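CyaB (Pseudomonas aeruginosa, PDB 3R5G) probably catalyses the formation of cyclic AMP from ATP, through the adenylyl cyclase catalytic domain that makes up this piece of a longer membrane protein. Local coordinates at residues 10-15 with 132-137; 63-68 with 119-124. All coordinates share one frame; numbering follows the deposited sequence.

Contact 1. Residues 10-15 with 132-137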
ATOM      1  N   LEU A  10      18.172  -0.474  -6.729  1.00 13.51           N
ATOM      2  CA  LEU A  10      17.182  -1.470  -7.064  1.00 10.77           C
ATOM      3  C   LEU A  10      16.314  -0.959  -8.207  1.00 11.20           C
ATOM      4  O   LEU A  10      16.172   0.227  -8.372  1.00 13.18           O
ATOM      5  CB  LEU A  10      16.288  -1.752  -5.894  1.00 13.26           C
ATOM      6  CG  LEU A  10      16.926  -2.086  -4.545  1.00 14.13           C
ATOM      7  CD1 LEU A  10      15.823  -2.347  -3.539  1.00 15.59           C
ATOM      8  CD2 LEU A  10      17.729  -3.312  -4.685  1.00 13.49           C
ATOM      9  N   THR A  11      15.723  -1.908  -8.949  1.00  9.88           N
ATOM     10  CA  THR A  11      14.530  -1.584  -9.786  1.00  9.13           C
ATOM     11  C   THR A  11      13.351  -2.126  -9.017  1.00  9.68           C
ATOM     12  O   THR A  11      13.286  -3.318  -8.631  1.00 11.39           O
ATOM     13  CB  THR A  11      14.702  -2.101 -11.208  1.00  8.13           C
ATOM     14  OG1 THR A  11      15.770  -1.417 -11.850  1.00 10.78           O
ATOM     15  CG2 THR A  11      13.384  -1.778 -12.051  1.00  9.76           C
ATOM     16  N   VAL A  12      12.363  -1.274  -8.849  1.00  9.72           N
ATOM     17  CA  VAL A  12      11.173  -1.546  -8.043  1.00  9.10           C
ATOM     18  C   VAL A  12       9.908  -1.508  -8.886  1.00  9.31           C
ATOM     19  O   VAL A  12       9.776  -0.590  -9.722  1.00  9.87           O
ATOM     20  CB  VAL A  12      10.981  -0.503  -6.864  1.00  9.79           C
ATOM     21  CG1 VAL A  12       9.744  -0.771  -6.073  1.00 10.34           C
ATOM     22  CG2 VAL A  12      12.287  -0.435  -6.021  1.00 11.73           C
ATOM     23  N   PHE A  13       9.057  -2.531  -8.780  1.00 10.63           N
ATOM     24  CA  PHE A  13       7.896  -2.742  -9.639  1.00  9.99           C
ATOM     25  C   PHE A  13       6.670  -2.803  -8.742  1.00 10.04           C
ATOM     26  O   PHE A  13       6.663  -3.505  -7.697  1.00  9.21           O
ATOM     27  CB  PHE A  13       8.119  -4.139 -10.306  1.00  9.38           C
ATOM     28  CG  PHE A  13       6.909  -4.657 -10.959  1.00 10.18           C
ATOM     29  CD1 PHE A  13       6.774  -4.498 -12.366  1.00 10.61           C
ATOM     30  CD2 PHE A  13       5.873  -5.306 -10.235  1.00  9.76           C
ATOM     31  CE1 PHE A  13       5.655  -5.029 -13.013  1.00  9.20           C
ATOM     32  CE2 PHE A  13       4.694  -5.831 -10.928  1.00 11.03           C
ATOM     33  CZ  PHE A  13       4.588  -5.687 -12.314  1.00 10.85           C
ATOM     34  N   PHE A  14       5.626  -2.046  -9.137  1.00  8.90           N
ATOM     35  CA  PHE A  14       4.334  -2.188  -8.570  1.00  7.50           C
ATOM     36  C   PHE A  14       3.303  -2.436  -9.609  1.00  9.78           C
ATOM     37  O   PHE A  14       3.377  -1.831 -10.694  1.00 10.90           O
ATOM     38  CB  PHE A  14       3.865  -0.886  -7.813  1.00  9.27           C
ATOM     39  CG  PHE A  14       4.548  -0.653  -6.478  1.00 10.76           C
ATOM     40  CD1 PHE A  14       5.754  -0.066  -6.413  1.00 10.27           C
ATOM     41  CD2 PHE A  14       3.953  -1.124  -5.285  1.00 13.39           C
ATOM     42  CE1 PHE A  14       6.356   0.222  -5.178  1.00 12.86           C
ATOM     43  CE2 PHE A  14       4.624  -0.963  -4.060  1.00 15.19           C
ATOM     44  CZ  PHE A  14       5.792  -0.211  -4.010  1.00 13.28           C
ATOM     45  N   SER A  15       2.309  -3.222  -9.297  1.00 10.10           N
ATOM     46  CA  SER A  15       1.172  -3.368 -10.228  1.00 10.76           C
ATOM     47  C   SER A  15      -0.127  -3.488  -9.500  1.00 10.14           C
ATOM     48  O   SER A  15      -0.159  -3.830  -8.328  1.00 11.56           O
ATOM     49  CB  SER A  15       1.339  -4.581 -11.105  1.00 12.01           C
ATOM     50  OG  SER A  15       1.294  -5.817 -10.315  1.00 12.60           O
ATOM     51  N   TYR A 132      11.346  -8.651   5.629  1.00 25.37           N
ATOM     52  CA  TYR A 132      12.467  -8.159   4.831  1.00 22.96           C
ATOM     53  C   TYR A 132      11.885  -7.394   3.656  1.00 22.97           C
ATOM     54  O   TYR A 132      11.069  -7.959   2.911  1.00 24.01           O
ATOM     55  CB  TYR A 132      13.154  -9.420   4.238  1.00 22.14           C
ATOM     56  CG  TYR A 132      14.378  -9.088   3.583  1.00 20.66           C
ATOM     57  CD1 TYR A 132      15.564  -8.861   4.314  1.00 21.47           C
ATOM     58  CD2 TYR A 132      14.404  -8.901   2.202  1.00 19.71           C
ATOM     59  CE1 TYR A 132      16.733  -8.536   3.693  1.00 19.60           C
ATOM     60  CE2 TYR A 132      15.554  -8.607   1.564  1.00 18.24           C
ATOM     61  CZ  TYR A 132      16.736  -8.392   2.271  1.00 18.00           C
ATOM     62  OH  TYR A 132      17.936  -8.088   1.729  1.00 21.93           O
ATOM     63  N   THR A 133      12.191  -6.096   3.548  1.00 19.58           N
ATOM     64  CA  THR A 133      11.442  -5.234   2.576  1.00 19.90           C
ATOM     65  C   THR A 133      12.259  -3.985   2.320  1.00 16.40           C
ATOM     66  O   THR A 133      13.417  -3.898   2.714  1.00 15.78           O
ATOM     67  CB  THR A 133      10.030  -4.975   3.073  1.00 20.39           C
ATOM     68  OG1 THR A 133       9.248  -4.180   2.131  1.00 21.82           O
ATOM     69  CG2 THR A 133      10.082  -4.298   4.453  1.00 23.55           C
ATOM     70  N   ILE A 134      11.717  -2.999   1.579  1.00 16.05           N
ATOM     71  CA  ILE A 134      12.482  -1.835   1.140  1.00 14.44           C
ATOM     72  C   ILE A 134      11.633  -0.610   1.382  1.00 14.13           C
ATOM     73  O   ILE A 134      10.363  -0.672   1.390  1.00 16.16           O
ATOM     74  CB  ILE A 134      12.803  -1.947  -0.411  1.00 15.73           C
ATOM     75  CG1 ILE A 134      11.509  -2.205  -1.238  1.00 13.79           C
ATOM     76  CG2 ILE A 134      13.750  -3.195  -0.614  1.00 16.75           C
ATOM     77  CD1 ILE A 134      11.777  -2.096  -2.849  1.00 19.54           C
ATOM     78  N   ILE A 135      12.360   0.480   1.592  1.00 13.58           N
ATOM     79  CA  ILE A 135      11.728   1.795   1.781  1.00 13.72           C
ATOM     80  C   ILE A 135      12.570   2.889   1.113  1.00 13.99           C
ATOM     81  O   ILE A 135      13.778   2.727   0.840  1.00 14.91           O
ATOM     82  CB  ILE A 135      11.570   2.071   3.294  1.00 17.10           C
ATOM     83  CG1 ILE A 135      12.940   2.176   3.976  1.00 17.43           C
ATOM     84  CG2 ILE A 135      10.691   1.098   3.984  1.00 17.19           C
ATOM     85  CD1 ILE A 135      12.864   2.533   5.564  1.00 21.37           C
ATOM     86  N   GLY A 136      11.971   4.073   0.879  1.00 13.97           N
ATOM     87  CA  GLY A 136      12.713   5.187   0.370  1.00 14.17           C
ATOM     88  C   GLY A 136      11.905   5.919  -0.685  1.00 13.95           C
ATOM     89  O   GLY A 136      10.840   5.400  -1.185  1.00 12.35           O
ATOM     90  N   ARG A 137      12.310   7.145  -0.965  1.00 14.36           N
ATOM     91  CA  ARG A 137      11.690   7.940  -2.043  1.00 16.29           C
ATOM     92  C   ARG A 137      11.555   7.214  -3.377  1.00 13.74           C
ATOM     93  O   ARG A 137      10.574   7.416  -4.090  1.00 14.10           O
ATOM     94  CB  ARG A 137      12.459   9.257  -2.184  1.00 17.33           C
ATOM     95  CG  ARG A 137      11.963  10.261  -3.141  1.00 26.68           C
ATOM     96  CD  ARG A 137      12.861  11.561  -2.965  1.00 33.22           C
ATOM     97  NE  ARG A 137      14.206  11.484  -3.553  1.00 44.25           N
ATOM     98  CZ  ARG A 137      14.780  12.480  -4.260  1.00 49.46           C
ATOM     99  NH1 ARG A 137      14.119  13.622  -4.498  1.00 50.20           N
ATOM    100  NH2 ARG A 137      16.015  12.338  -4.759  1.00 50.21           N
TER
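Ile134 reaches across to Leu10 and Val12, and within 132-137 it alone touches 10-15. Its CB points toward the other segment and divides into two branches. The short branch, CG2, meets Leu10 CD1 at 3.7 Å, methyl against methyl. The long branch leaves through CG1, which lies between the backbone N and the carbonyl carbon (chi1 53°); the chain then runs on extended, with chi2 at 171°, and so drives CD1 forward to Val12. There the methyl approaches both valine branches without sitting evenly between them: Ile134 CD1 is 3.6 Å from Val12 CG2 and 4.0 Å from Val12 CG1. Leu10 CD1 also lies 4.1 Å from Ile134 CD1, so it touches both branches of the isoleucine. Both pairs meet tip to tip, and the reach of three buried side chains bridges backbones that stay well apart, with 9.3 Å between Val12 CA and Ile134 CA. The contact is therefore apolar side-chain packing between two strands of the sheet that are not paired with each other.

Beyond the N-cap residue Gly136, Arg137 N bonds Glu25 of the second subunit. The backbone of strand 6-18 is engaged elsewhere, bonding to Phe66 and Val64 of strand 61-66 and to Gly117, Asn115 and Gly113 in and beside strand 109-116. Leu10 and Val12 alternate with Thr11 and Phe13, which pack on helix 74-100, while Ile134 also rests on Val121 of strand 118-124 and on Met63 and Phe65 of strand 61-66.

Contact 2. Residues 63-68 with 119-124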
ATOM      1  N   MET A  63       4.142  -6.064  -5.382  1.00 11.52           N
ATOM      2  CA  MET A  63       5.365  -5.314  -5.281  1.00 11.51           C
ATOM      3  C   MET A  63       6.519  -6.303  -5.448  1.00 11.73           C
ATOM      4  O   MET A  63       6.526  -7.337  -4.740  1.00 12.96           O
ATOM      5  CB  MET A  63       5.384  -4.724  -3.890  1.00 16.72           C
ATOM      6  CG  MET A  63       6.522  -3.913  -3.631  1.00 20.65           C
ATOM      7  SD  MET A  63       6.529  -3.351  -1.849  1.00 25.65           S
ATOM      8  CE  MET A  63       8.178  -2.702  -1.862  1.00 29.08           C
ATOM      9  N   VAL A  64       7.417  -6.055  -6.375  1.00 10.41           N
ATOM     10  CA  VAL A  64       8.575  -6.915  -6.681  1.00 11.39           C
ATOM     11  C   VAL A  64       9.767  -6.023  -6.792  1.00 11.05           C
ATOM     12  O   VAL A  64       9.626  -4.870  -7.290  1.00 12.36           O
ATOM     13  CB  VAL A  64       8.360  -7.696  -7.977  1.00 10.07           C
ATOM     14  CG1 VAL A  64       9.599  -8.589  -8.330  1.00 11.24           C
ATOM     15  CG2 VAL A  64       6.998  -8.465  -7.930  1.00 11.39           C
ATOM     16  N   PHE A  65      10.940  -6.436  -6.308  1.00  9.13           N
ATOM     17  CA  PHE A  65      12.109  -5.656  -6.582  1.00  9.00           C
ATOM     18  C   PHE A  65      13.262  -6.466  -7.115  1.00 11.21           C
ATOM     19  O   PHE A  65      13.304  -7.709  -6.878  1.00 10.62           O
ATOM     20  CB  PHE A  65      12.490  -4.772  -5.395  1.00 10.86           C
ATOM     21  CG  PHE A  65      12.767  -5.559  -4.119  1.00 11.50           C
ATOM     22  CD1 PHE A  65      14.050  -6.013  -3.832  1.00 13.18           C
ATOM     23  CD2 PHE A  65      11.774  -5.715  -3.217  1.00 11.92           C
ATOM     24  CE1 PHE A  65      14.302  -6.659  -2.534  1.00 12.58           C
ATOM     25  CE2 PHE A  65      11.980  -6.359  -1.928  1.00 14.70           C
ATOM     26  CZ  PHE A  65      13.260  -6.860  -1.635  1.00 15.09           C
ATOM     27  N   PHE A  66      14.161  -5.801  -7.793  1.00  9.70           N
ATOM     28  CA  PHE A  66      15.345  -6.450  -8.384  1.00 10.80           C
ATOM     29  C   PHE A  66      16.592  -5.717  -7.945  1.00 11.59           C
ATOM     30  O   PHE A  66      16.635  -4.490  -7.883  1.00 12.09           O
ATOM     31  CB  PHE A  66      15.259  -6.398  -9.919  1.00 10.93           C
ATOM     32  CG  PHE A  66      14.193  -7.249 -10.488  1.00 10.22           C
ATOM     33  CD1 PHE A  66      14.497  -8.458 -11.168  1.00 11.40           C
ATOM     34  CD2 PHE A  66      12.835  -6.844 -10.418  1.00 11.88           C
ATOM     35  CE1 PHE A  66      13.372  -9.202 -11.722  1.00 11.28           C
ATOM     36  CE2 PHE A  66      11.778  -7.596 -10.924  1.00  9.56           C
ATOM     37  CZ  PHE A  66      12.030  -8.744 -11.566  1.00 10.41           C
ATOM     38  N   GLY A  67      17.617  -6.455  -7.609  1.00  9.98           N
ATOM     39  CA  GLY A  67      18.921  -5.899  -7.206  1.00 11.06           C
ATOM     40  C   GLY A  67      19.271  -6.367  -5.776  1.00 11.86           C
ATOM     41  O   GLY A  67      20.378  -6.042  -5.321  1.00 14.61           O
ATOM     42  N   ASP A  68      18.361  -7.017  -5.104  1.00 11.21           N
ATOM     43  CA  ASP A  68      18.637  -7.532  -3.758  1.00 13.26           C
ATOM     44  C   ASP A  68      17.653  -8.687  -3.601  1.00 14.47           C
ATOM     45  O   ASP A  68      16.509  -8.560  -4.016  1.00 13.06           O
ATOM     46  CB  ASP A  68      18.423  -6.450  -2.669  1.00 14.73           C
ATOM     47  CG  ASP A  68      18.530  -7.066  -1.276  1.00 15.04           C
ATOM     48  OD1 ASP A  68      19.621  -6.941  -0.741  1.00 19.32           O
ATOM     49  OD2 ASP A  68      17.567  -7.603  -0.733  1.00 16.65           O
ATOM     50  N   CYS A 119      17.681   2.538  -2.750  1.00 15.95           N
ATOM     51  CA  CYS A 119      16.653   2.231  -1.768  1.00 15.61           C
ATOM     52  C   CYS A 119      17.274   1.655  -0.510  1.00 15.84           C
ATOM     53  O   CYS A 119      18.356   1.174  -0.588  1.00 17.42           O
ATOM     54  CB  CYS A 119      15.691   1.138  -2.307  1.00 16.37           C
ATOM     55  SG  CYS A 119      14.776   1.641  -3.796  1.00 16.35           S
ATOM     56  N   THR A 120      16.580   1.727   0.608  1.00 14.67           N
ATOM     57  CA  THR A 120      17.066   1.083   1.866  1.00 16.01           C
ATOM     58  C   THR A 120      16.363  -0.241   2.005  1.00 17.15           C
ATOM     59  O   THR A 120      15.097  -0.353   1.983  1.00 16.47           O
ATOM     60  CB  THR A 120      16.754   1.972   3.070  1.00 18.61           C
ATOM     61  OG1 THR A 120      17.321   3.267   2.863  1.00 20.23           O
ATOM     62  CG2 THR A 120      17.178   1.294   4.376  1.00 20.89           C
ATOM     63  N   VAL A 121      17.152  -1.310   2.210  1.00 18.86           N
ATOM     64  CA  VAL A 121      16.574  -2.668   2.316  1.00 19.48           C
ATOM     65  C   VAL A 121      16.941  -3.318   3.642  1.00 20.48           C
ATOM     66  O   VAL A 121      18.074  -3.191   4.070  1.00 23.63           O
ATOM     67  CB  VAL A 121      17.138  -3.727   1.310  1.00 23.47           C
ATOM     68  CG1 VAL A 121      16.079  -4.915   1.068  1.00 22.01           C
ATOM     69  CG2 VAL A 121      17.640  -3.036   0.090  1.00 23.42           C
ATOM     70  N   GLY A 122      16.011  -3.964   4.263  1.00 21.38           N
ATOM     71  CA  GLY A 122      16.315  -4.438   5.639  1.00 22.29           C
ATOM     72  C   GLY A 122      15.164  -5.162   6.213  1.00 20.78           C
ATOM     73  O   GLY A 122      14.140  -5.386   5.573  1.00 21.27           O
ATOM     74  N   ASN A 123      15.293  -5.548   7.506  1.00 20.85           N
ATOM     75  CA  ASN A 123      14.201  -6.159   8.175  1.00 21.20           C
ATOM     76  C   ASN A 123      13.494  -5.106   9.012  1.00 21.37           C
ATOM     77  O   ASN A 123      14.108  -4.486   9.896  1.00 25.49           O
ATOM     78  CB  ASN A 123      14.686  -7.312   9.108  1.00 21.92           C
ATOM     79  CG  ASN A 123      15.326  -8.389   8.330  1.00 26.65           C
ATOM     80  OD1 ASN A 123      14.656  -9.075   7.537  1.00 32.57           O
ATOM     81  ND2 ASN A 123      16.632  -8.559   8.519  1.00 32.73           N
ATOM     82  N   PHE A 124      12.210  -4.910   8.686  1.00 19.47           N
ATOM     83  CA  PHE A 124      11.425  -3.833   9.329  1.00 18.21           C
ATOM     84  C   PHE A 124      10.177  -4.391   9.915  1.00 18.64           C
ATOM     85  O   PHE A 124       9.600  -5.327   9.417  1.00 18.91           O
ATOM     86  CB  PHE A 124      11.056  -2.785   8.284  1.00 17.95           C
ATOM     87  CG  PHE A 124      12.228  -2.161   7.637  1.00 17.05           C
ATOM     88  CD1 PHE A 124      12.412  -2.285   6.274  1.00 20.11           C
ATOM     89  CD2 PHE A 124      13.181  -1.473   8.390  1.00 22.60           C
ATOM     90  CE1 PHE A 124      13.494  -1.702   5.656  1.00 21.92           C
ATOM     91  CE2 PHE A 124      14.266  -0.856   7.765  1.00 22.44           C
ATOM     92  CZ  PHE A 124      14.439  -0.987   6.380  1.00 23.04           C
TER
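Asp68 and Val121 mark the closest backbone approach, with their CA atoms 8.1 Å apart, a spacing at which side chains and not backbone hydrogen bonds join strand 118-124 to strand 61-66 and the turn that follows it. The two side chains face each other across the gap, and the touching is done by a single methyl. Val121 CG1 lies 3.6 Å from Asp68 OD2 and 4.0 Å from Asp68 CG, so the carboxylate meets the valine mainly through one oxygen. With CG anti to the backbone N (chi1 172°), Asp68 sends its carboxylate across toward the valine. The same Val121 methyl is approached more loosely by an aromatic ring, Phe65 CZ standing 4.4 Å from Val121 CG1 at an oblique angle. Asp68 OD2 in turn lies at the edge of the Phe65 ring and in its plane, so that ring, carboxylate and methyl form a small buried cluster of mixed character.

Partners beyond the two segments satisfy the polar end: Asp68 OD2 is hydrogen-bonded to Tyr132 OH, and OD1 makes a salt bridge with Lys8 NZ. Two such partners would be expected to favour the ionised carboxylate despite its burial. Further along strand 118-124, the ring of Phe124 lays one face over Gly122 C, 3.9 Å above the ring plane and nearer the edge of the ring than its centre, where Gly122 has no side chain to compete with it.

Strand 61-66 pairs antiparallel with both 53-58 and 6-18, whereas 118-124 pairs with 129-135 and also with 6-18. This mixed sheet, with helices packed on it, is the core of the adenylate and guanylate cyclase catalytic domain, the family to which the chain belongs.

Contacts 1 and 2 are neighbouring parts of one core, their centres about 5 Å apart, and contact 2 is nested along the chain inside the loop that contact 1 closes. They touch directly at Val121, whose CG1 lies 3.3 Å from Ile134 CG2 and an equal 3.3 Å from Thr133 O, a tight fit. Strands 118-124 and 129-135 follow one another as an antiparallel pair, presenting Val121 and Ile134 to this interior. A segment of each contact, 132-137 and 119-124, also meets the second subunit; class III cyclases form their active sites between two catalytic domains, and the pairing of two copies here is consistent with that.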